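Local coordinates for NAP1-binding protein 2 (Saccharomyces cerevisiae, PDB 1YN8) that acts as an adaptor that, through its interactions with the phosphatase PTC1 and the kinase PBS2, negatively regulates the HOG osmostress pathway, here represented by its SH3 domain, at residues Val26-Lys31 with Gly35-Glu40; Asp9-Pro12 with Leu18-Ala21. All coordinates share one frame; numbering follows the deposited sequence.

Contact 1 (Val26-Lys31 with Gly35-Glu40); sequences VFISYK and GWLVAE
Phe27 and Glu40 form an antiparallel hydrogen-bonded pair, Phe27 N to Glu40 O at 3.0 Å and Glu40 N to Phe27 O at 2.9 Å, and from there the strands cross at 137° between their directions. Beyond Ile28 and Ala39, strand 26-31 gains one residue: Ser29 N donates to Val38 O (2.8 Å), while Val38 N donates to Tyr30 O (3.0 Å). This is a classic beta bulge, with Ser29 and Tyr30 together opposite Val38.

On the buried side, the CD1 methyl of Ile28 reaches between Leu37 CD1 and Ala39 CB, 3.9 Å from the latter; the small alanine leaves room for its branched neighbour. The aliphatic start of Lys31 passes Leu37 CD2, and its extended chain carries the amine out to a long, weak ion pair with Glu52. Phe27, Tyr30, Val38 and Glu40 occupy the other side. With Tyr30 CG placed between its backbone N and carbonyl carbon (chi1 65°), the ring lies above Val38, whose CG2 makes a CH-pi contact 3.9 Å from the ring centroid. At Glu40 the CG methylene touches Phe27 CB, leaving the carboxylate to extend outward.

The pair is the hairpin around the n-Src loop. Strand 47-51 flanks segment 35-40 and strand 2-6 flanks 26-31, while Val55 and Tyr57 of strand 55-57 cover Ile28 and Leu37.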
# COMPACT_ATOMS: atom_id res chain seq x y z
N VAL A 26 6.79 -1.22 -0.80
CA VAL A 26 5.88 -1.41 0.35
C VAL A 26 5.78 -2.88 0.83
O VAL A 26 6.24 -3.79 0.16
CB VAL A 26 4.47 -0.87 0.00
CG1 VAL A 26 4.53 0.59 -0.37
CG2 VAL A 26 3.86 -1.68 -1.15
N PHE A 27 5.17 -3.09 2.00
CA PHE A 27 5.00 -4.42 2.60
C PHE A 27 3.55 -4.55 3.02
O PHE A 27 3.06 -3.69 3.77
CB PHE A 27 5.94 -4.60 3.80
CG PHE A 27 7.42 -4.48 3.43
CD1 PHE A 27 8.18 -5.63 3.12
CD2 PHE A 27 8.04 -3.22 3.28
CE1 PHE A 27 9.51 -5.53 2.69
CE2 PHE A 27 9.38 -3.13 2.94
CZ PHE A 27 10.11 -4.29 2.63
N ILE A 28 2.87 -5.60 2.54
CA ILE A 28 1.45 -5.78 2.81
C ILE A 28 1.30 -6.60 4.08
O ILE A 28 1.75 -7.76 4.14
CB ILE A 28 0.70 -6.45 1.62
CG1 ILE A 28 0.94 -5.72 0.27
CG2 ILE A 28 -0.78 -6.58 1.94
CD1 ILE A 28 0.58 -4.26 0.21
N SER A 29 0.64 -6.02 5.10
CA SER A 29 0.40 -6.73 6.36
C SER A 29 -0.74 -7.76 6.30
O SER A 29 -0.61 -8.87 6.84
CB SER A 29 0.11 -5.70 7.44
OG SER A 29 1.16 -4.75 7.51
N TYR A 30 -1.88 -7.35 5.71
CA TYR A 30 -3.08 -8.14 5.59
C TYR A 30 -4.11 -7.43 4.70
O TYR A 30 -3.94 -6.25 4.37
CB TYR A 30 -3.72 -8.45 6.95
CG TYR A 30 -4.28 -7.26 7.76
CD1 TYR A 30 -5.64 -6.96 7.73
CD2 TYR A 30 -3.47 -6.51 8.59
CE1 TYR A 30 -6.17 -5.91 8.51
CE2 TYR A 30 -3.99 -5.46 9.36
CZ TYR A 30 -5.34 -5.17 9.31
OH TYR A 30 -5.86 -4.13 10.10
N LYS A 31 -5.14 -8.19 4.32
CA LYS A 31 -6.30 -7.64 3.61
C LYS A 31 -7.39 -7.20 4.59
O LYS A 31 -7.98 -8.03 5.32
CB LYS A 31 -6.86 -8.67 2.63
CG LYS A 31 -8.05 -8.17 1.76
CD LYS A 31 -8.37 -9.18 0.66
CE LYS A 31 -9.50 -8.68 -0.19
NZ LYS A 31 -9.94 -9.68 -1.21
N GLY A 35 -11.18 -4.81 -1.74
CA GLY A 35 -10.59 -3.66 -2.40
C GLY A 35 -9.59 -2.86 -1.58
O GLY A 35 -9.04 -1.89 -2.09
N TRP A 36 -9.31 -3.29 -0.33
CA TRP A 36 -8.40 -2.56 0.56
C TRP A 36 -7.35 -3.47 1.23
O TRP A 36 -7.71 -4.45 1.90
CB TRP A 36 -9.22 -1.83 1.66
CG TRP A 36 -10.13 -0.70 1.15
CD1 TRP A 36 -11.49 -0.69 1.10
CD2 TRP A 36 -9.70 0.57 0.66
NE1 TRP A 36 -11.95 0.52 0.59
CE2 TRP A 36 -10.86 1.31 0.31
CE3 TRP A 36 -8.44 1.17 0.48
CZ2 TRP A 36 -10.80 2.60 -0.20
CZ3 TRP A 36 -8.39 2.47 -0.04
CH2 TRP A 36 -9.54 3.16 -0.37
N LEU A 37 -6.08 -3.07 1.07
CA LEU A 37 -4.97 -3.68 1.78
C LEU A 37 -4.41 -2.70 2.85
O LEU A 37 -4.42 -1.48 2.64
CB LEU A 37 -3.86 -4.05 0.78
CG LEU A 37 -4.24 -4.95 -0.41
CD1 LEU A 37 -3.02 -5.11 -1.27
CD2 LEU A 37 -4.76 -6.29 0.03
N VAL A 38 -3.89 -3.27 3.94
CA VAL A 38 -3.10 -2.53 4.92
C VAL A 38 -1.61 -2.72 4.57
O VAL A 38 -1.09 -3.86 4.56
CB VAL A 38 -3.33 -2.99 6.39
CG1 VAL A 38 -2.40 -2.22 7.35
CG2 VAL A 38 -4.76 -2.77 6.81
N ALA A 39 -0.95 -1.61 4.31
CA ALA A 39 0.42 -1.56 3.84
C ALA A 39 1.29 -0.71 4.75
O ALA A 39 0.80 0.23 5.40
CB ALA A 39 0.45 -1.02 2.45
N GLU A 40 2.58 -1.07 4.84
CA GLU A 40 3.60 -0.17 5.40
C GLU A 40 4.57 0.31 4.32
O GLU A 40 4.78 -0.36 3.27
CB GLU A 40 4.33 -0.77 6.63
CG GLU A 40 5.13 -2.01 6.40
CD GLU A 40 5.81 -2.60 7.68
OE1 GLU A 40 5.31 -2.46 8.83
OE2 GLU A 40 6.90 -3.19 7.51

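Contact 2 (Asp9-Pro12 with Leu18-Ala21); sequences DFEP and LRLA
Phe10 and Leu20 are joined by two backbone hydrogen bonds, Phe10 N to Leu20 O at 2.9 Å and Leu20 N to Phe10 O at 3.2 Å, the latter on a lone pair of Phe10 O. They form a single antiparallel bridge that ties the two arms of the RT loop together. Between the side chains the contact is CB to CB, after which they diverge. Phe10 CG points opposite to its own N (chi1 173°), a turn that brings the ring edge to the Leu18 carbonyl, with CD2 3.3 Å from Leu18 O and that oxygen in the ring plane, where the polarised ring hydrogens suit it.

On the solvent side, Glu11 and Arg19 lie side by side in a salt bridge. Arg19 NH2 donates to Glu11 OE2 at 2.8 Å, whereas the NH1 to OE1 bond is weak. The planes stand 75° apart, and OE2 is met from above the carboxylate plane, so this is no flat two-pronged pairing. Pro12 steadies the arginine: its CG touches Arg19 CB at 3.7 Å, and its CD sits over the centre of the guanidinium face, 3.9 Å above it. Replacing Pro12 by a glycine would remove this ring, is likely to leave that guanidinium face without its apolar cover, and would probably let the arginine swing more freely against Glu11.

Asp9 OD1 passes close to Ala21 CA and accepts a hydrogen bond from Glu22 N, holding the base of the loop, while Ala21 N is held by Asp24. Lying between strands 2-6 and 25-33, the loop leans on strand 47-51, where Phe10 meets Pro51 and both Leu18 and Leu20 meet Val50.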
# COMPACT_ATOMS: atom_id res chain seq x y z
N ASP A 9 0.40 6.29 -8.71
CA ASP A 9 0.19 7.32 -7.68
C ASP A 9 -1.16 7.08 -6.99
O ASP A 9 -2.15 6.69 -7.64
CB ASP A 9 0.20 8.73 -8.31
CG ASP A 9 1.55 9.20 -8.76
OD1 ASP A 9 2.56 8.53 -8.48
OD2 ASP A 9 1.58 10.28 -9.43
N PHE A 10 -1.21 7.31 -5.68
CA PHE A 10 -2.49 7.23 -4.94
C PHE A 10 -2.62 8.41 -3.96
O PHE A 10 -1.82 8.53 -3.03
CB PHE A 10 -2.61 5.89 -4.21
CG PHE A 10 -3.80 5.80 -3.30
CD1 PHE A 10 -5.08 5.89 -3.82
CD2 PHE A 10 -3.64 5.67 -1.92
CE1 PHE A 10 -6.19 5.82 -2.98
CE2 PHE A 10 -4.73 5.60 -1.08
CZ PHE A 10 -6.01 5.68 -1.61
N GLU A 11 -3.64 9.23 -4.21
CA GLU A 11 -4.02 10.43 -3.46
C GLU A 11 -5.13 10.07 -2.44
O GLU A 11 -6.27 9.78 -2.82
CB GLU A 11 -4.58 11.45 -4.46
CG GLU A 11 -5.02 12.78 -3.87
CD GLU A 11 -3.87 13.74 -3.70
OE1 GLU A 11 -3.07 13.87 -4.65
OE2 GLU A 11 -3.77 14.36 -2.62
N PRO A 12 -4.79 10.08 -1.14
CA PRO A 12 -5.66 9.56 -0.07
C PRO A 12 -7.06 10.19 0.17
O PRO A 12 -8.06 9.47 0.17
CB PRO A 12 -4.78 9.72 1.19
CG PRO A 12 -3.41 9.76 0.67
CD PRO A 12 -3.49 10.49 -0.60
N LEU A 18 -2.96 5.52 3.06
CA LEU A 18 -1.52 5.78 2.93
C LEU A 18 -1.19 6.29 1.53
O LEU A 18 -1.40 5.58 0.56
CB LEU A 18 -0.73 4.48 3.18
CG LEU A 18 0.81 4.53 3.20
CD1 LEU A 18 1.30 5.24 4.48
CD2 LEU A 18 1.47 3.17 3.06
N ARG A 19 -0.62 7.49 1.43
CA ARG A 19 -0.24 8.04 0.11
C ARG A 19 0.82 7.17 -0.57
O ARG A 19 1.80 6.75 0.05
CB ARG A 19 0.29 9.47 0.25
CG ARG A 19 0.85 10.08 -1.06
CD ARG A 19 1.30 11.55 -0.93
NE ARG A 19 0.21 12.49 -0.61
CZ ARG A 19 -0.64 13.01 -1.49
NH1 ARG A 19 -0.60 12.71 -2.78
NH2 ARG A 19 -1.56 13.87 -1.05
N LEU A 20 0.63 6.92 -1.87
CA LEU A 20 1.63 6.24 -2.67
C LEU A 20 2.05 7.09 -3.87
O LEU A 20 1.29 7.91 -4.40
CB LEU A 20 1.10 4.88 -3.20
CG LEU A 20 0.54 3.80 -2.25
CD1 LEU A 20 -0.07 2.64 -3.10
CD2 LEU A 20 1.56 3.25 -1.27
N ALA A 21 3.30 6.88 -4.25
CA ALA A 21 3.81 7.28 -5.55
C ALA A 21 4.22 6.02 -6.36
O ALA A 21 4.76 5.03 -5.81
CB ALA A 21 5.00 8.15 -5.34

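In the fold
Contact 1 is the more deeply set, its hairpin carrying Ile28, Leu37 and Ala39 into the core, whereas contact 2 lies at the surface. Their chemistry follows: repeated strand bonds and aliphatic packing in contact 1, one bridge with a salt bridge and a proline cover in contact 2. They share no strand, since contact 2 lies wholly within the RT loop preceding strand 25-33, yet they touch. Val26 packs on Leu20, Leu18 lies against the Ala39 backbone, and Trp36 CZ3 is 4.3 Å from Phe10 CZ. In SH3 domains the tryptophan at the start of this strand and the RT-loop aromatics usually line the proline-rich peptide groove, probably also here.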